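Local coordinates for protein polyketide synthase PksJ (Bacillus subtilis subsp. subtilis, PDB 4J1Q) that reduces alpha- and beta-keto groups stereoselectively, with NADPH as cofactor, as a ketoreductase domain of the trans-acyltransferase polyketide synthase that builds bacillaene, at residues 88-93 with 302-307; 198-203 with 329-334. All coordinates share one frame; numbering follows the deposited sequence.

Interaction 1 of 2, residues 88-93 with 302-307; sequences YMQNIF and KTNEEF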
# COMPACT_ATOMS: atom_id res chain seq x y z
N TYR A 88 7.71 -10.31 9.36
CA TYR A 88 8.78 -10.50 8.38
C TYR A 88 9.36 -9.18 7.93
O TYR A 88 10.57 -9.08 7.70
CB TYR A 88 8.29 -11.29 7.17
CG TYR A 88 7.97 -12.72 7.48
CD1 TYR A 88 8.54 -13.37 8.58
CD2 TYR A 88 7.14 -13.45 6.65
CE1 TYR A 88 8.27 -14.70 8.84
CE2 TYR A 88 6.84 -14.77 6.94
CZ TYR A 88 7.41 -15.39 8.03
OH TYR A 88 7.10 -16.71 8.28
N MET A 89 8.50 -8.15 7.86
CA MET A 89 8.95 -6.80 7.53
C MET A 89 9.94 -6.30 8.56
O MET A 89 10.96 -5.70 8.21
CB MET A 89 7.77 -5.82 7.42
CG MET A 89 6.84 -6.10 6.26
SD MET A 89 7.69 -6.12 4.66
CE MET A 89 7.71 -7.89 4.33
N GLN A 90 9.66 -6.58 9.83
CA GLN A 90 10.57 -6.21 10.89
C GLN A 90 11.89 -6.95 10.76
O GLN A 90 12.96 -6.37 11.04
CB GLN A 90 9.96 -6.47 12.27
CG GLN A 90 10.90 -6.08 13.39
CD GLN A 90 10.30 -6.30 14.77
OE1 GLN A 90 10.77 -7.14 15.53
NE2 GLN A 90 9.28 -5.51 15.11
N ASN A 91 11.83 -8.22 10.37
CA ASN A 91 13.06 -8.99 10.12
C ASN A 91 13.89 -8.39 8.99
O ASN A 91 15.10 -8.24 9.15
CB ASN A 91 12.75 -10.45 9.80
CG ASN A 91 12.10 -11.17 10.95
OD1 ASN A 91 12.34 -10.84 12.11
ND2 ASN A 91 11.21 -12.10 10.64
N ILE A 92 13.23 -8.02 7.87
CA ILE A 92 13.93 -7.34 6.77
C ILE A 92 14.53 -6.07 7.29
O ILE A 92 15.67 -5.71 6.98
CB ILE A 92 13.01 -6.91 5.61
CG1 ILE A 92 12.21 -8.09 5.04
CG2 ILE A 92 13.82 -6.21 4.53
CD1 ILE A 92 12.93 -9.40 5.11
N PHE A 93 13.73 -5.37 8.09
CA PHE A 93 14.09 -4.07 8.60
C PHE A 93 15.31 -4.18 9.51
O PHE A 93 16.24 -3.37 9.41
CB PHE A 93 12.87 -3.47 9.32
CG PHE A 93 13.19 -2.33 10.23
CD1 PHE A 93 13.54 -1.10 9.72
CD2 PHE A 93 12.94 -2.44 11.60
CE1 PHE A 93 13.72 -0.02 10.55
CE2 PHE A 93 13.09 -1.37 12.43
CZ PHE A 93 13.46 -0.14 11.91
N LYS A 302 15.40 4.35 13.33
CA LYS A 302 14.03 3.93 13.71
C LYS A 302 13.94 2.80 14.74
O LYS A 302 14.62 1.79 14.60
CB LYS A 302 13.36 3.41 12.47
CG LYS A 302 12.03 4.02 12.21
CD LYS A 302 11.84 4.01 10.72
CE LYS A 302 10.38 4.05 10.40
NZ LYS A 302 9.87 5.45 10.56
N THR A 303 12.96 2.88 15.63
CA THR A 303 12.74 1.77 16.56
C THR A 303 11.83 0.74 15.90
O THR A 303 11.02 1.08 15.03
CB THR A 303 12.09 2.26 17.87
OG1 THR A 303 11.10 3.27 17.59
CG2 THR A 303 13.16 2.82 18.80
N ASN A 304 11.97 -0.51 16.33
CA ASN A 304 10.92 -1.53 16.12
C ASN A 304 9.51 -1.08 16.51
O ASN A 304 8.54 -1.43 15.84
CB ASN A 304 11.26 -2.81 16.87
CG ASN A 304 12.49 -3.49 16.32
OD1 ASN A 304 12.97 -3.13 15.25
ND2 ASN A 304 13.01 -4.47 17.05
N GLU A 305 9.39 -0.39 17.64
CA GLU A 305 8.07 0.03 18.12
C GLU A 305 7.40 0.98 17.15
O GLU A 305 6.19 0.86 16.86
CB GLU A 305 8.15 0.68 19.51
CG GLU A 305 8.62 -0.25 20.61
CD GLU A 305 10.11 -0.46 20.60
OE1 GLU A 305 10.55 -1.63 20.59
OE2 GLU A 305 10.85 0.56 20.61
N GLU A 306 8.16 1.95 16.67
CA GLU A 306 7.62 2.92 15.73
C GLU A 306 7.25 2.22 14.43
O GLU A 306 6.15 2.43 13.87
CB GLU A 306 8.64 4.03 15.46
CG GLU A 306 8.01 5.21 14.76
CD GLU A 306 9.03 6.27 14.39
OE1 GLU A 306 8.87 7.42 14.86
OE2 GLU A 306 9.92 5.98 13.57
N PHE A 307 8.20 1.42 13.94
CA PHE A 307 7.99 0.57 12.77
C PHE A 307 6.67 -0.21 12.82
O PHE A 307 5.82 -0.05 11.97
CB PHE A 307 9.19 -0.38 12.61
CG PHE A 307 9.27 -1.04 11.27
CD1 PHE A 307 9.94 -0.42 10.22
CD2 PHE A 307 8.61 -2.24 11.02
CE1 PHE A 307 9.99 -1.00 8.96
CE2 PHE A 307 8.65 -2.83 9.76
CZ PHE A 307 9.35 -2.21 8.72
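F93 lays one ring face over the ring of F307 in a face-to-face stack, with centroids 4.2 Å apart and planes 18° from parallel. The overlap is offset: F307 CD1 lies over the centre of the F93 ring, whereas F93 CG lies toward the rim of the F307 ring. The two side chains run past each other in opposite directions, each with CG anti to its own backbone nitrogen (chi1 163° for F93). F93 CB adds a CH-pi contact over the F307 face, 4.1 Å from the centroid, while M89 CB meets that ring's edge, 3.9 Å from F307 CE2. Carbonyl and amide oxygens border the F93 edge: N304 OD1 is 3.3 Å from F93 CE2 and K302 O 3.5 Å from F93 CZ. Beside the rings, the amides of Q90 and N304 stack with planes 7° apart and no hydrogen bond between them; N304 ND2 instead donates to E94. T303 N-caps helix 304-324 through a weak bond from E306 N to T303 OG1. The contact thus joins the start of that helix, in the KR domain, to helix 81-98 of the N-terminal half, probably the structural subdomain usual in polyketide synthase ketoreductases, where M89 and I92 also pack on helix 126-136 and strand 46-52.

Interaction 2 of 2, residues 198-203 with 329-334; sequences PWRDEG and PLDFFI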
# COMPACT_ATOMS: atom_id res chain seq x y z
N PRO A 198 -20.44 6.67 -7.12
CA PRO A 198 -20.79 5.44 -6.44
C PRO A 198 -21.84 5.63 -5.34
O PRO A 198 -22.24 4.66 -4.68
CB PRO A 198 -19.47 5.02 -5.80
CG PRO A 198 -18.77 6.31 -5.52
CD PRO A 198 -19.10 7.16 -6.72
N TRP A 199 -22.27 6.87 -5.13
CA TRP A 199 -23.13 7.20 -3.99
C TRP A 199 -24.55 6.70 -4.10
O TRP A 199 -25.21 6.88 -5.12
CB TRP A 199 -23.12 8.70 -3.77
CG TRP A 199 -21.74 9.28 -3.74
CD1 TRP A 199 -21.24 10.34 -4.51
CD2 TRP A 199 -20.60 8.82 -2.94
NE1 TRP A 199 -19.92 10.61 -4.16
CE2 TRP A 199 -19.48 9.71 -3.26
CE3 TRP A 199 -20.42 7.82 -2.01
CZ2 TRP A 199 -18.25 9.58 -2.66
CZ3 TRP A 199 -19.17 7.70 -1.40
CH2 TRP A 199 -18.10 8.55 -1.73
N ARG A 200 -25.03 6.08 -3.02
CA ARG A 200 -26.46 5.86 -2.80
C ARG A 200 -27.00 6.89 -1.81
O ARG A 200 -26.50 7.01 -0.68
CB ARG A 200 -26.72 4.46 -2.24
CG ARG A 200 -26.36 3.35 -3.19
CD ARG A 200 -26.64 1.99 -2.58
NE ARG A 200 -26.25 0.92 -3.49
CZ ARG A 200 -26.30 -0.37 -3.19
NH1 ARG A 200 -26.73 -0.76 -2.00
NH2 ARG A 200 -25.92 -1.27 -4.09
N ASP A 201 -28.05 7.59 -2.23
CA ASP A 201 -28.56 8.74 -1.48
C ASP A 201 -28.94 8.35 -0.07
O ASP A 201 -28.62 9.06 0.88
CB ASP A 201 -29.77 9.37 -2.19
CG ASP A 201 -29.36 10.32 -3.30
OD1 ASP A 201 -28.67 11.33 -3.02
OD2 ASP A 201 -29.72 10.06 -4.46
N GLU A 202 -29.54 7.18 0.08
CA GLU A 202 -29.56 6.54 1.38
C GLU A 202 -28.49 5.45 1.46
O GLU A 202 -27.94 5.04 0.45
CB GLU A 202 -30.96 5.98 1.69
CG GLU A 202 -32.06 7.04 1.68
CD GLU A 202 -33.22 6.73 2.62
OE1 GLU A 202 -33.73 5.59 2.56
OE2 GLU A 202 -33.63 7.63 3.38
N GLY A 203 -28.21 4.97 2.67
CA GLY A 203 -27.23 3.89 2.83
C GLY A 203 -25.91 4.32 3.46
O GLY A 203 -25.61 5.51 3.54
N PRO A 329 -23.00 -6.32 1.59
CA PRO A 329 -23.17 -6.12 0.16
C PRO A 329 -22.62 -4.77 -0.31
O PRO A 329 -23.39 -3.92 -0.76
CB PRO A 329 -24.69 -6.16 -0.01
CG PRO A 329 -25.21 -5.63 1.27
CD PRO A 329 -24.25 -6.09 2.33
N LEU A 330 -21.30 -4.60 -0.22
CA LEU A 330 -20.65 -3.31 -0.48
C LEU A 330 -20.70 -2.91 -1.94
O LEU A 330 -20.54 -3.75 -2.82
CB LEU A 330 -19.19 -3.34 -0.02
CG LEU A 330 -18.89 -3.60 1.47
CD1 LEU A 330 -17.40 -3.82 1.69
CD2 LEU A 330 -19.39 -2.44 2.31
N ASP A 331 -20.81 -1.61 -2.20
CA ASP A 331 -20.56 -1.07 -3.53
C ASP A 331 -19.05 -0.92 -3.80
O ASP A 331 -18.59 -1.04 -4.94
CB ASP A 331 -21.27 0.28 -3.72
CG ASP A 331 -22.79 0.23 -3.40
OD1 ASP A 331 -23.40 -0.87 -3.46
OD2 ASP A 331 -23.36 1.30 -3.07
N PHE A 332 -18.26 -0.70 -2.74
CA PHE A 332 -16.82 -0.52 -2.86
C PHE A 332 -16.06 -0.75 -1.54
O PHE A 332 -16.65 -0.69 -0.45
CB PHE A 332 -16.47 0.86 -3.44
CG PHE A 332 -17.03 2.02 -2.64
CD1 PHE A 332 -16.52 2.32 -1.38
CD2 PHE A 332 -18.06 2.81 -3.15
CE1 PHE A 332 -17.02 3.39 -0.65
CE2 PHE A 332 -18.57 3.87 -2.43
CZ PHE A 332 -18.05 4.16 -1.18
N PHE A 333 -14.78 -1.08 -1.66
CA PHE A 333 -13.87 -1.05 -0.53
C PHE A 333 -12.58 -0.41 -1.06
O PHE A 333 -11.89 -1.00 -1.89
CB PHE A 333 -13.60 -2.48 -0.04
CG PHE A 333 -13.04 -2.57 1.36
CD1 PHE A 333 -12.27 -1.56 1.90
CD2 PHE A 333 -13.16 -3.76 2.07
CE1 PHE A 333 -11.67 -1.69 3.16
CE2 PHE A 333 -12.57 -3.91 3.33
CZ PHE A 333 -11.80 -2.88 3.87
N ILE A 334 -12.37 0.85 -0.71
CA ILE A 334 -11.26 1.62 -1.24
C ILE A 334 -10.21 1.92 -0.18
O ILE A 334 -10.54 2.44 0.89
CB ILE A 334 -11.74 2.96 -1.82
CG1 ILE A 334 -12.48 2.74 -3.15
CG2 ILE A 334 -10.59 3.93 -1.95
CD1 ILE A 334 -13.50 3.82 -3.45
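P198 puts CB 3.7 Å from CE2 of F332, beginning a contact between the loop that leads into strand 204-208 and the start of strand 332-338, both strands of the Rossmann-type fold of the ketoreductase. The proline also touches Y420 and I423 of helix 412-425, and its CG sits over one face of the W199 indole. At W199 the six-membered ring of the indole reaches F332 through CZ3, 3.7 Å from F332 CZ, although the CB of the tryptophan points away from the strand. The two rings are strongly inclined (planes at 83°) and their centroids are 5.9 Å apart. F332 reaches both loop residues from a chi1 of 57°, with CG lodged between its backbone nitrogen and carbonyl carbon. The indole NE1 is satisfied by Y420 OH, and Y205 meets the indole edge-to-face. R200 comes next: its backbone N is hydrogen-bonded to Y205 OH, and its side chain, extended from CG to NE, carries the guanidinium to D331 in a salt bridge at the protein surface. The carboxylate lies over one guanidinium face rather than squarely along its edge, the two planes being 58° apart; D331 OD1 is 2.6 Å from R200 NH2, and D331 OD2 is 2.9 Å from R200 NE.

In the fold
Interaction 1 is partly buried, with four of its seven touching residues in the interior, whereas interaction 2 lies at the surface and has one buried residue among five. Their centres are 36 Å apart, on opposite sides of the chain's centre, and their nearest atoms are about 19 Å apart. They share no element, but helix 304-324 of interaction 1 is followed in the chain by strand 332-338 of interaction 2. The chemistry differs with place: the helix-to-helix contact relies on nearly parallel flat groups and has no charged pair across it, while the loop-to-strand contact combines inclined rings with a salt bridge. Their segments alternate along the sequence.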